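PDB 2P1G: putative xylanase from Bacteroides fragilis, which is of unknown function but may be a hydrolase acting on glycosyl bonds, and belongs to a family resembling N-acetylmuramoyl-L-alanine amidases. Local coordinates for residues L10-G15 / L51-C56; D30-I35 / D83-R88; N97-V100 / L104-D107; A110-F115 / L169-N174; S209-G212 / G217-A220. All coordinates share one frame; numbering follows the deposited sequence.

Contact 1 of 5, residues L10-G15 / L51-C56; sequences LSNGLG and LAMALC
A helix-helix contact at the protein surface joins N12, on the short N-terminal helix 10-14, to M53 and A54 near the C-terminal end of helix 43-54. The approach is carried by one polar side chain set against the nearly apolar flank of another helix, a useful example of how an amide can pack as well as bond. The CA atoms of N12 and A54 are 6.4 Å apart, close enough for a single asparagine to span the gap. With its CG anti to the carbonyl carbon (chi1 -77°), N12 reaches across and divides its two amide branches between neighbouring residues. The oxygen branch lies against M53, with N12 OD1 3.6 Å from M53 CB, and its distance to M53 SD is 3.9 Å. The nitrogen branch leans on the next residue, where N12 ND2 is 3.5 Å from A54 CA.

None of these approaches is a hydrogen bond across the two segments. The polar grip comes from Q59: its OE1 accepts from N12 ND2, while its NE2 bonds the main-chain oxygens of M53 and C56. Q59 thus couples the asparagine to the end of the very helix it packs against and probably sets which way the N12 amide faces. Around this point M53 also packs on F16 and F68, and A54 on V9 and M239. Beyond CG the M53 chain runs extended and leads away from helix 10-14, so CB makes the nearer contact and SD only brushes N12 OD1, whereas A54 contributes CB at 3.8 Å from N12 ND2.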
# COMPACT_ATOMS: atom_id res chain seq x y z
N LEU A 10 -13.99 3.65 -1.77
CA LEU A 10 -14.41 4.11 -0.47
C LEU A 10 -15.53 3.25 0.12
O LEU A 10 -15.44 2.87 1.27
CB LEU A 10 -14.82 5.58 -0.56
CG LEU A 10 -14.80 6.33 0.75
CD1 LEU A 10 -13.52 6.05 1.54
CD2 LEU A 10 -15.00 7.81 0.45
N SER A 11 -16.55 2.91 -0.67
CA SER A 11 -17.66 2.12 -0.12
C SER A 11 -17.19 0.76 0.38
O SER A 11 -17.61 0.31 1.45
CB SER A 11 -18.80 1.96 -1.13
OG SER A 11 -18.38 1.21 -2.26
N ASN A 12 -16.33 0.09 -0.38
CA ASN A 12 -15.80 -1.18 0.10
C ASN A 12 -14.88 -1.02 1.31
O ASN A 12 -14.98 -1.79 2.29
CB ASN A 12 -15.13 -1.96 -1.03
CG ASN A 12 -16.15 -2.63 -1.93
OD1 ASN A 12 -16.87 -3.53 -1.51
ND2 ASN A 12 -16.22 -2.19 -3.17
N GLY A 13 -14.03 -0.00 1.27
CA GLY A 13 -13.13 0.30 2.38
C GLY A 13 -13.88 0.58 3.67
O GLY A 13 -13.49 0.11 4.74
N LEU A 14 -14.98 1.34 3.57
CA LEU A 14 -15.70 1.76 4.76
C LEU A 14 -16.33 0.59 5.50
O LEU A 14 -16.53 0.65 6.71
CB LEU A 14 -16.72 2.85 4.44
CG LEU A 14 -16.14 4.25 4.24
CD1 LEU A 14 -17.20 5.17 3.62
CD2 LEU A 14 -15.58 4.85 5.55
N GLY A 15 -16.60 -0.49 4.77
CA GLY A 15 -17.13 -1.71 5.38
C GLY A 15 -16.17 -2.38 6.35
O GLY A 15 -16.56 -3.26 7.14
N LEU A 51 -9.53 -2.87 -2.69
CA LEU A 51 -9.31 -2.79 -4.13
C LEU A 51 -9.86 -4.01 -4.85
O LEU A 51 -10.53 -3.88 -5.88
CB LEU A 51 -7.82 -2.62 -4.46
CG LEU A 51 -7.42 -2.43 -5.93
CD1 LEU A 51 -8.25 -1.35 -6.62
CD2 LEU A 51 -5.92 -2.09 -6.02
N ALA A 52 -9.55 -5.20 -4.32
CA ALA A 52 -9.97 -6.42 -4.98
C ALA A 52 -11.49 -6.52 -5.05
O ALA A 52 -12.03 -7.04 -6.04
CB ALA A 52 -9.36 -7.66 -4.29
N MET A 53 -12.18 -6.05 -4.01
CA MET A 53 -13.64 -5.95 -3.99
C MET A 53 -14.15 -4.93 -5.01
O MET A 53 -15.05 -5.23 -5.81
CB MET A 53 -14.14 -5.58 -2.58
CG MET A 53 -13.84 -6.64 -1.51
SD MET A 53 -14.48 -6.18 0.13
CE MET A 53 -13.64 -7.41 1.10
N ALA A 54 -13.56 -3.74 -4.99
CA ALA A 54 -14.01 -2.64 -5.82
C ALA A 54 -13.91 -2.94 -7.33
O ALA A 54 -14.67 -2.39 -8.12
CB ALA A 54 -13.26 -1.39 -5.48
N LEU A 55 -12.95 -3.78 -7.71
CA LEU A 55 -12.71 -4.14 -9.11
C LEU A 55 -13.75 -5.11 -9.64
O LEU A 55 -13.90 -5.24 -10.87
CB LEU A 55 -11.32 -4.75 -9.25
CG LEU A 55 -10.17 -3.74 -9.21
CD1 LEU A 55 -8.86 -4.49 -9.13
CD2 LEU A 55 -10.17 -2.82 -10.43
N CYS A 56 -14.46 -5.78 -8.74
CA CYS A 56 -15.46 -6.78 -9.14
C CYS A 56 -16.60 -6.14 -9.93
O CYS A 56 -17.04 -5.03 -9.60
CB CYS A 56 -15.98 -7.57 -7.93
SG CYS A 56 -14.78 -8.69 -7.11

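Contact 2 of 5, residues D30-I35 / D83-R88; sequences DTEDLI and DGYTSR
E32 and G84 bring their loops closest, with CA atoms 5.0 Å apart, and the two backbones share one water that donates to E32 O (2.6 Å) and accepts from G84 N. This is a loop-to-loop contact: an irregular segment meets a single turn of 3-10 helix, 85-87, and a buried arginine supplies the charge. E32 starts with CG anti to its own N (chi1 -177°) and then bends at chi2, passing its CB and CG over the G84 peptide before the carboxylate turns to R88. R88 NH1 donates to E32 OE1 at 3.1 Å in a salt bridge, nearly in the guanidinium plane and on the syn side of the carboxylate; the two flat groups are 35° apart. OE1 also lies at the Y85 ring edge.

Both charged groups have second partners: Y77 OH bonds E32 OE2, though OE2 is less surely placed, and E27 pairs with R88 NH2. R88 thus pairs with two carboxylates, which would tend to favour their ionised forms. S87 braces the turn that presents it. Its OG accepts from D83 N at 2.8 Å and donates to G84 O at 2.7 Å, in the carbonyl plane, and S87 N also reaches G84 O.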
# COMPACT_ATOMS: atom_id res chain seq x y z
N ASP A 30 3.34 -22.40 6.16
CA ASP A 30 4.70 -22.81 5.86
C ASP A 30 5.08 -22.57 4.40
O ASP A 30 6.25 -22.33 4.08
CB ASP A 30 4.89 -24.30 6.21
CG ASP A 30 4.76 -24.58 7.71
OD1 ASP A 30 5.09 -23.72 8.55
OD2 ASP A 30 4.35 -25.72 8.05
N THR A 31 4.11 -22.67 3.49
CA THR A 31 4.37 -22.42 2.08
C THR A 31 3.52 -21.24 1.67
O THR A 31 2.48 -20.98 2.27
CB THR A 31 4.01 -23.63 1.21
OG1 THR A 31 2.61 -23.93 1.36
CG2 THR A 31 4.82 -24.84 1.62
N GLU A 32 3.96 -20.51 0.65
CA GLU A 32 3.23 -19.32 0.23
C GLU A 32 2.08 -19.73 -0.68
O GLU A 32 2.30 -20.40 -1.70
CB GLU A 32 4.17 -18.37 -0.51
CG GLU A 32 3.51 -17.05 -0.93
CD GLU A 32 3.24 -16.11 0.24
OE1 GLU A 32 3.99 -16.15 1.25
OE2 GLU A 32 2.29 -15.31 0.13
N ASP A 33 0.86 -19.31 -0.30
CA ASP A 33 -0.33 -19.44 -1.12
C ASP A 33 -1.24 -18.27 -0.78
O ASP A 33 -0.97 -17.51 0.15
CB ASP A 33 -1.05 -20.77 -0.84
CG ASP A 33 -1.84 -21.28 -2.04
OD1 ASP A 33 -2.15 -20.50 -2.99
OD2 ASP A 33 -2.17 -22.48 -2.05
N LEU A 34 -2.34 -18.14 -1.51
CA LEU A 34 -3.24 -17.02 -1.29
C LEU A 34 -3.97 -17.15 0.06
O LEU A 34 -4.65 -18.16 0.31
CB LEU A 34 -4.24 -16.90 -2.44
CG LEU A 34 -5.13 -15.65 -2.46
CD1 LEU A 34 -4.29 -14.36 -2.68
CD2 LEU A 34 -6.17 -15.79 -3.52
N ILE A 35 -3.79 -16.15 0.91
CA ILE A 35 -4.53 -16.08 2.18
C ILE A 35 -5.53 -14.94 2.15
O ILE A 35 -5.16 -13.79 1.90
CB ILE A 35 -3.56 -15.88 3.38
CG1 ILE A 35 -2.70 -17.13 3.58
CG2 ILE A 35 -4.36 -15.53 4.67
CD1 ILE A 35 -1.73 -17.02 4.74
N ASP A 83 4.52 -17.74 -6.25
CA ASP A 83 5.77 -18.49 -6.38
C ASP A 83 6.70 -18.19 -5.18
O ASP A 83 7.75 -17.56 -5.32
CB ASP A 83 6.45 -18.17 -7.71
CG ASP A 83 7.68 -19.03 -7.97
OD1 ASP A 83 7.84 -20.11 -7.35
OD2 ASP A 83 8.49 -18.62 -8.83
N GLY A 84 6.27 -18.64 -4.01
CA GLY A 84 7.08 -18.49 -2.82
C GLY A 84 6.93 -17.10 -2.23
O GLY A 84 6.27 -16.23 -2.80
N TYR A 85 7.57 -16.90 -1.08
CA TYR A 85 7.46 -15.64 -0.35
C TYR A 85 7.87 -14.43 -1.18
O TYR A 85 7.27 -13.37 -1.06
CB TYR A 85 8.36 -15.74 0.87
CG TYR A 85 8.46 -14.48 1.71
CD1 TYR A 85 7.41 -14.10 2.55
CD2 TYR A 85 9.61 -13.69 1.67
CE1 TYR A 85 7.52 -12.95 3.37
CE2 TYR A 85 9.73 -12.55 2.47
CZ TYR A 85 8.67 -12.18 3.31
OH TYR A 85 8.78 -11.06 4.10
N THR A 86 8.91 -14.58 -2.00
CA THR A 86 9.43 -13.40 -2.70
C THR A 86 8.58 -13.00 -3.90
O THR A 86 8.83 -11.95 -4.48
CB THR A 86 10.90 -13.52 -3.13
OG1 THR A 86 11.04 -14.59 -4.07
CG2 THR A 86 11.78 -13.80 -1.93
N SER A 87 7.60 -13.82 -4.28
CA SER A 87 6.65 -13.43 -5.34
C SER A 87 5.59 -12.45 -4.83
O SER A 87 4.87 -11.83 -5.61
CB SER A 87 5.98 -14.65 -5.95
OG SER A 87 5.10 -15.27 -5.00
N ARG A 88 5.46 -12.35 -3.51
CA ARG A 88 4.51 -11.42 -2.93
C ARG A 88 5.13 -10.03 -2.97
O ARG A 88 6.33 -9.87 -2.79
CB ARG A 88 4.22 -11.81 -1.48
CG ARG A 88 2.78 -11.61 -1.04
CD ARG A 88 2.52 -12.56 0.16
NE ARG A 88 2.85 -11.81 1.32
CZ ARG A 88 3.39 -12.21 2.45
NH1 ARG A 88 3.73 -13.49 2.72
NH2 ARG A 88 3.58 -11.26 3.32
O HOH W 1 4.22 -20.58 -3.39

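Contact 3 of 5, residues N97-V100 / L104-D107; sequences NNAV and LLED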
# COMPACT_ATOMS: atom_id res chain seq x y z
N ASN A 97 3.81 -0.42 -8.87
CA ASN A 97 4.24 -0.69 -10.26
C ASN A 97 3.44 -1.86 -10.85
O ASN A 97 3.04 -1.82 -12.01
CB ASN A 97 5.73 -1.03 -10.30
CG ASN A 97 6.23 -1.22 -11.71
OD1 ASN A 97 6.17 -0.30 -12.55
ND2 ASN A 97 6.71 -2.43 -12.00
N ASN A 98 3.22 -2.90 -10.04
CA ASN A 98 2.50 -4.09 -10.49
C ASN A 98 1.09 -3.73 -10.92
O ASN A 98 0.61 -4.16 -11.98
CB ASN A 98 2.47 -5.16 -9.38
CG ASN A 98 1.66 -6.41 -9.77
OD1 ASN A 98 2.07 -7.15 -10.67
ND2 ASN A 98 0.55 -6.65 -9.09
N ALA A 99 0.43 -2.91 -10.10
CA ALA A 99 -0.97 -2.60 -10.30
C ALA A 99 -1.09 -1.60 -11.45
O ALA A 99 -2.01 -1.72 -12.25
CB ALA A 99 -1.56 -2.03 -9.02
N VAL A 100 -0.16 -0.65 -11.55
CA VAL A 100 -0.20 0.34 -12.62
C VAL A 100 0.05 -0.31 -13.98
O VAL A 100 -0.69 -0.04 -14.94
CB VAL A 100 0.77 1.51 -12.40
CG1 VAL A 100 0.79 2.44 -13.65
CG2 VAL A 100 0.38 2.31 -11.18
N LEU A 104 -4.73 -1.65 -13.43
CA LEU A 104 -5.67 -1.70 -12.31
C LEU A 104 -5.75 -0.37 -11.58
O LEU A 104 -6.83 -0.01 -11.09
CB LEU A 104 -5.26 -2.76 -11.31
CG LEU A 104 -5.32 -4.13 -11.96
CD1 LEU A 104 -4.81 -5.13 -10.95
CD2 LEU A 104 -6.77 -4.40 -12.37
N LEU A 105 -4.61 0.33 -11.53
CA LEU A 105 -4.53 1.66 -10.93
C LEU A 105 -3.92 2.64 -11.91
O LEU A 105 -3.05 2.26 -12.69
CB LEU A 105 -3.67 1.63 -9.65
CG LEU A 105 -4.20 0.83 -8.46
CD1 LEU A 105 -3.19 0.80 -7.31
CD2 LEU A 105 -5.56 1.32 -7.97
N GLU A 106 -4.38 3.89 -11.87
CA GLU A 106 -3.69 4.96 -12.56
C GLU A 106 -2.89 5.79 -11.55
O GLU A 106 -3.35 6.00 -10.42
CB GLU A 106 -4.63 5.86 -13.33
CG GLU A 106 -5.86 6.27 -12.63
CD GLU A 106 -6.73 7.19 -13.50
OE1 GLU A 106 -7.01 6.84 -14.67
OE2 GLU A 106 -7.12 8.26 -12.99
N ASP A 107 -1.71 6.21 -11.98
CA ASP A 107 -0.80 6.99 -11.13
C ASP A 107 -1.17 8.47 -11.31
O ASP A 107 -0.72 9.15 -12.26
CB ASP A 107 0.66 6.68 -11.50
CG ASP A 107 1.66 7.30 -10.56
OD1 ASP A 107 1.29 8.30 -9.91
OD2 ASP A 107 2.81 6.78 -10.44
O HOH W 2 -2.45 1.96 -15.22
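A99 O is the centre of the contact, accepting from two successive backbone amides as the chain turns out of its helix. L104 N donates to it at 3.0 Å, nearly in line with the A99 carbonyl (C=O...N 161°), and L105 N adds a weak bond at 3.4 Å. Next to this pair, V100 CA points its hydrogen at L105 O, a CA-H...O contact of 3.4 Å that is almost straight at the hydrogen (166°). L105 O is gripped a second time by a water, which donates to it and also to V100 O, so that a helix carbonyl near the end of the helix shares a solvent molecule with the residue just before the strand.

The side chains close around this backbone junction. A99 CB meets L105 CD1 at 3.7 Å: L105 CG, anti to its carbonyl carbon (chi1 -66°), puts the CD1 branch against the alanine methyl. V100 CG2 lies 3.7 Å from L105 O and somewhat further from D107 CB.

The bond from L104 N reaches back five residues, one more than in an alpha-helix, and the arrangement is a helix C-terminus leading by a tight reversal from helix 92-101 into strand 106-107 of the main antiparallel sheet. Further out, L104 packs on R74 and I75 of helix 65-76, and L105 rests on L237 of strand 231-238. N98 is tied by its ND2 to R74 O and by its OD1 to D79 N. D107, the N-cap of the next helix, gives OD1 to A110 N, while its OD2 forms a salt bridge with R235.

Contact 4 of 5, residues A110-F115 / L169-N174; sequences AAYSPF and LPWIKN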
# COMPACT_ATOMS: atom_id res chain seq x y z
N ALA A 110 1.61 11.02 -10.93
CA ALA A 110 2.40 11.06 -12.17
C ALA A 110 1.82 12.02 -13.19
O ALA A 110 2.57 12.64 -13.96
CB ALA A 110 2.53 9.68 -12.77
N ALA A 111 0.50 12.16 -13.19
CA ALA A 111 -0.20 13.03 -14.15
C ALA A 111 -0.16 14.50 -13.74
O ALA A 111 -0.22 15.40 -14.59
CB ALA A 111 -1.63 12.57 -14.31
N TYR A 112 -0.07 14.76 -12.44
CA TYR A 112 -0.25 16.12 -11.92
C TYR A 112 0.99 16.78 -11.33
O TYR A 112 1.18 18.00 -11.45
CB TYR A 112 -1.34 16.12 -10.85
CG TYR A 112 -2.74 16.09 -11.39
CD1 TYR A 112 -3.48 17.29 -11.58
CD2 TYR A 112 -3.34 14.90 -11.72
CE1 TYR A 112 -4.79 17.25 -12.08
CE2 TYR A 112 -4.64 14.86 -12.22
CZ TYR A 112 -5.35 16.03 -12.39
OH TYR A 112 -6.63 15.95 -12.88
N SER A 113 1.82 16.01 -10.64
CA SER A 113 2.90 16.62 -9.90
C SER A 113 4.22 16.60 -10.66
O SER A 113 4.60 15.56 -11.23
CB SER A 113 3.07 15.97 -8.52
OG SER A 113 4.15 16.58 -7.85
N PRO A 114 4.94 17.73 -10.65
CA PRO A 114 6.28 17.76 -11.28
C PRO A 114 7.39 17.27 -10.36
O PRO A 114 8.52 17.15 -10.82
CB PRO A 114 6.48 19.26 -11.58
CG PRO A 114 5.75 19.94 -10.46
CD PRO A 114 4.58 19.05 -10.08
N PHE A 115 7.07 16.98 -9.09
CA PHE A 115 8.07 16.61 -8.09
C PHE A 115 8.31 15.12 -8.11
O PHE A 115 7.41 14.35 -8.41
CB PHE A 115 7.63 17.02 -6.68
CG PHE A 115 7.47 18.51 -6.51
CD1 PHE A 115 8.57 19.31 -6.14
CD2 PHE A 115 6.23 19.12 -6.69
CE1 PHE A 115 8.42 20.69 -5.96
CE2 PHE A 115 6.08 20.51 -6.52
CZ PHE A 115 7.16 21.28 -6.15
N LEU A 169 -6.82 18.70 -2.31
CA LEU A 169 -6.71 19.36 -3.61
C LEU A 169 -7.80 18.85 -4.52
O LEU A 169 -8.30 17.73 -4.35
CB LEU A 169 -5.33 19.08 -4.25
CG LEU A 169 -4.06 19.61 -3.57
CD1 LEU A 169 -2.83 18.93 -4.16
CD2 LEU A 169 -3.97 21.12 -3.70
N PRO A 170 -8.16 19.64 -5.54
CA PRO A 170 -9.28 19.28 -6.42
C PRO A 170 -9.02 17.94 -7.14
O PRO A 170 -9.97 17.24 -7.49
CB PRO A 170 -9.31 20.42 -7.44
CG PRO A 170 -8.58 21.54 -6.81
CD PRO A 170 -7.54 20.92 -5.93
N TRP A 171 -7.75 17.60 -7.33
CA TRP A 171 -7.41 16.39 -8.07
C TRP A 171 -7.20 15.13 -7.24
O TRP A 171 -6.92 14.06 -7.79
CB TRP A 171 -6.22 16.65 -8.99
CG TRP A 171 -4.97 17.23 -8.36
CD1 TRP A 171 -4.62 18.55 -8.30
CD2 TRP A 171 -3.86 16.49 -7.83
NE1 TRP A 171 -3.38 18.69 -7.73
CE2 TRP A 171 -2.88 17.44 -7.44
CE3 TRP A 171 -3.58 15.12 -7.65
CZ2 TRP A 171 -1.67 17.07 -6.84
CZ3 TRP A 171 -2.36 14.74 -7.04
CH2 TRP A 171 -1.43 15.72 -6.65
N ILE A 172 -7.37 15.25 -5.93
CA ILE A 172 -7.36 14.10 -5.05
C ILE A 172 -8.81 13.90 -4.63
O ILE A 172 -9.44 14.80 -4.08
CB ILE A 172 -6.47 14.32 -3.81
CG1 ILE A 172 -5.02 14.61 -4.25
CG2 ILE A 172 -6.55 13.11 -2.85
CD1 ILE A 172 -4.12 15.12 -3.12
N LYS A 173 -9.31 12.71 -4.91
CA LYS A 173 -10.73 12.41 -4.77
C LYS A 173 -10.98 11.32 -3.75
O LYS A 173 -10.13 10.44 -3.55
CB LYS A 173 -11.28 11.97 -6.13
CG LYS A 173 -11.15 13.05 -7.22
CD LYS A 173 -11.67 12.56 -8.57
CE LYS A 173 -11.43 13.58 -9.68
NZ LYS A 173 -12.03 13.10 -10.98
N ASN A 174 -12.16 11.34 -3.14
CA ASN A 174 -12.64 10.20 -2.36
C ASN A 174 -12.32 8.86 -3.04
O ASN A 174 -12.63 8.69 -4.20
CB ASN A 174 -14.17 10.26 -2.22
CG ASN A 174 -14.63 11.11 -1.04
OD1 ASN A 174 -13.84 11.47 -0.18
ND2 ASN A 174 -15.93 11.40 -0.98
O HOH W 3 -8.00 14.14 -10.77
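Y112 and W171 lie almost flat on one another, their planes only 8° apart, and each also sets its own CB over the other's ring. The result is an offset stack at the surface, joining the last turn of helix 108-112 to a type I beta turn, L169-I172, in the loop before strand 177-182. The tyrosine ring stacks on the five-membered ring of the indole, with centroids 4.3 Å apart. Because the side chains run past each other in opposite directions, Y112 CB comes to rest 3.8 Å from the centroid of the six-membered ring, only 6° off its normal. In return W171 CB makes a CH-pi contact with the tyrosine face, approaching Y112 CE1 to 3.5 Å.

The indole is held from behind as well: L169 CB and I172 CG1 lie over its opposite face, so it is sandwiched between its own turn and the tyrosine. W171 CG sits between the backbone N and the carbonyl carbon (chi1 54°), which folds the ring back over that turn. L159 and V236 pack on the indole too, joining it to the main sheet. W171 O accepts from R238 NH2 and from a water, 3.2 Å away, that also bonds Y112 OH at 3.1 Å.

Contact 5 of 5, residues S209-G212 / G217-A220; sequences SKEG and GKTA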
# COMPACT_ATOMS: atom_id res chain seq x y z
N SER A 209 -2.05 0.80 13.39
CA SER A 209 -1.48 0.04 14.50
C SER A 209 -1.62 0.87 15.79
O SER A 209 -1.72 0.31 16.88
CB SER A 209 -0.02 -0.32 14.23
OG SER A 209 0.75 0.86 14.06
N LYS A 210 -1.64 2.19 15.65
CA LYS A 210 -1.84 3.09 16.80
C LYS A 210 -3.21 2.89 17.47
O LYS A 210 -3.28 2.73 18.70
CB LYS A 210 -1.64 4.55 16.38
CG LYS A 210 -1.72 5.57 17.52
CD LYS A 210 -1.38 6.96 17.02
CE LYS A 210 -1.67 8.00 18.09
NZ LYS A 210 -1.07 9.31 17.76
N GLU A 211 -4.27 2.87 16.66
CA GLU A 211 -5.65 2.67 17.13
C GLU A 211 -5.99 1.21 17.27
O GLU A 211 -6.99 0.85 17.92
CB GLU A 211 -6.66 3.33 16.17
CG GLU A 211 -6.35 4.78 15.80
CD GLU A 211 -6.88 5.78 16.80
OE1 GLU A 211 -6.48 5.73 17.99
OE2 GLU A 211 -7.71 6.64 16.39
N GLY A 212 -5.18 0.35 16.66
CA GLY A 212 -5.39 -1.09 16.68
C GLY A 212 -6.53 -1.59 15.82
O GLY A 212 -7.03 -2.69 16.02
N GLY A 217 -9.19 8.40 10.01
CA GLY A 217 -8.28 9.18 10.86
C GLY A 217 -8.93 10.46 11.33
O GLY A 217 -9.69 11.08 10.58
N LYS A 218 -8.69 10.81 12.60
CA LYS A 218 -9.22 12.05 13.19
C LYS A 218 -8.50 13.30 12.70
O LYS A 218 -9.06 14.41 12.68
CB LYS A 218 -9.14 12.00 14.72
CG LYS A 218 -10.03 10.92 15.37
CD LYS A 218 -10.22 11.20 16.88
CE LYS A 218 -8.95 10.90 17.70
NZ LYS A 218 -8.95 9.51 18.26
N THR A 219 -7.23 13.14 12.34
CA THR A 219 -6.42 14.28 11.96
C THR A 219 -6.30 14.31 10.44
O THR A 219 -6.09 13.26 9.81
CB THR A 219 -5.04 14.20 12.61
OG1 THR A 219 -4.34 13.07 12.09
CG2 THR A 219 -5.17 13.98 14.13
N ALA A 220 -6.45 15.50 9.85
CA ALA A 220 -6.33 15.69 8.41
C ALA A 220 -5.00 15.10 7.93
O ALA A 220 -3.99 15.15 8.64
CB ALA A 220 -6.42 17.17 8.03
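E211 keeps CG anti to its carbonyl carbon (chi1 -50°) and then bends at chi2 (-86°), which swings its carboxylate toward K218; the lysine folds in answer at chi3 and again at chi4, where -93° departs from a staggered value. These bends let two side chains from backbones well apart meet at their charged ends: the nearest CA atoms across the segments, of E211 and G217, are 9.4 Å from each other. The chains cross at a slant. K218 NZ faces one carboxylate branch more than the other, lying 3.6 Å from E211 OE2 and 4.5 Å from E211 OE1. Even at the nearer distance the pair is a long salt bridge, with no hydrogen bond between the segments. Both residues are exposed, and the two segments bury only 49 Å² between them. Water would be expected to screen the charges, and the attraction is probably modest.

The loops themselves are held by other bonds. S208 OG accepts from E211 N, and G212 is bonded through its backbone to Y21. Residues 209-211 have helical backbone angles and G212 turns into the left-handed region, a shape familiar from four-residue hairpin loops. G217 O accepts from H203 ND1, and the backbone of G217 is bonded to L204. The salt bridge thus spans strand 213-216, an edge of the main sheet paired with strand 201-208: E211 stands in the hairpin loop before it, and K218 in the connection that leads by way of A220, the N-cap, into helix 221-226.

Overall arrangement
From the N terminus, contact 1 brings helix 10-14 back to the end of helix 43-54, closing a loop within which contact 2 opens. Contact 2 closes only at 83-88, after helix 65-76, so the first two cross. The other three follow in series. Contact 3 is a short return from helix 92-101 to strand 106-107; contact 4 adjoins it and makes a long closure from helix 108-112 to the loop before strand 177-182; contact 5 spans strand 213-216. In space, L55 and L51 of contact 1 pack on L104 and L105 of contact 3, and L10 touches N174 of contact 4, tying the helices to loops flanking the sheet. Contacts 2 and 4 are farthest apart, about 34 Å between centres.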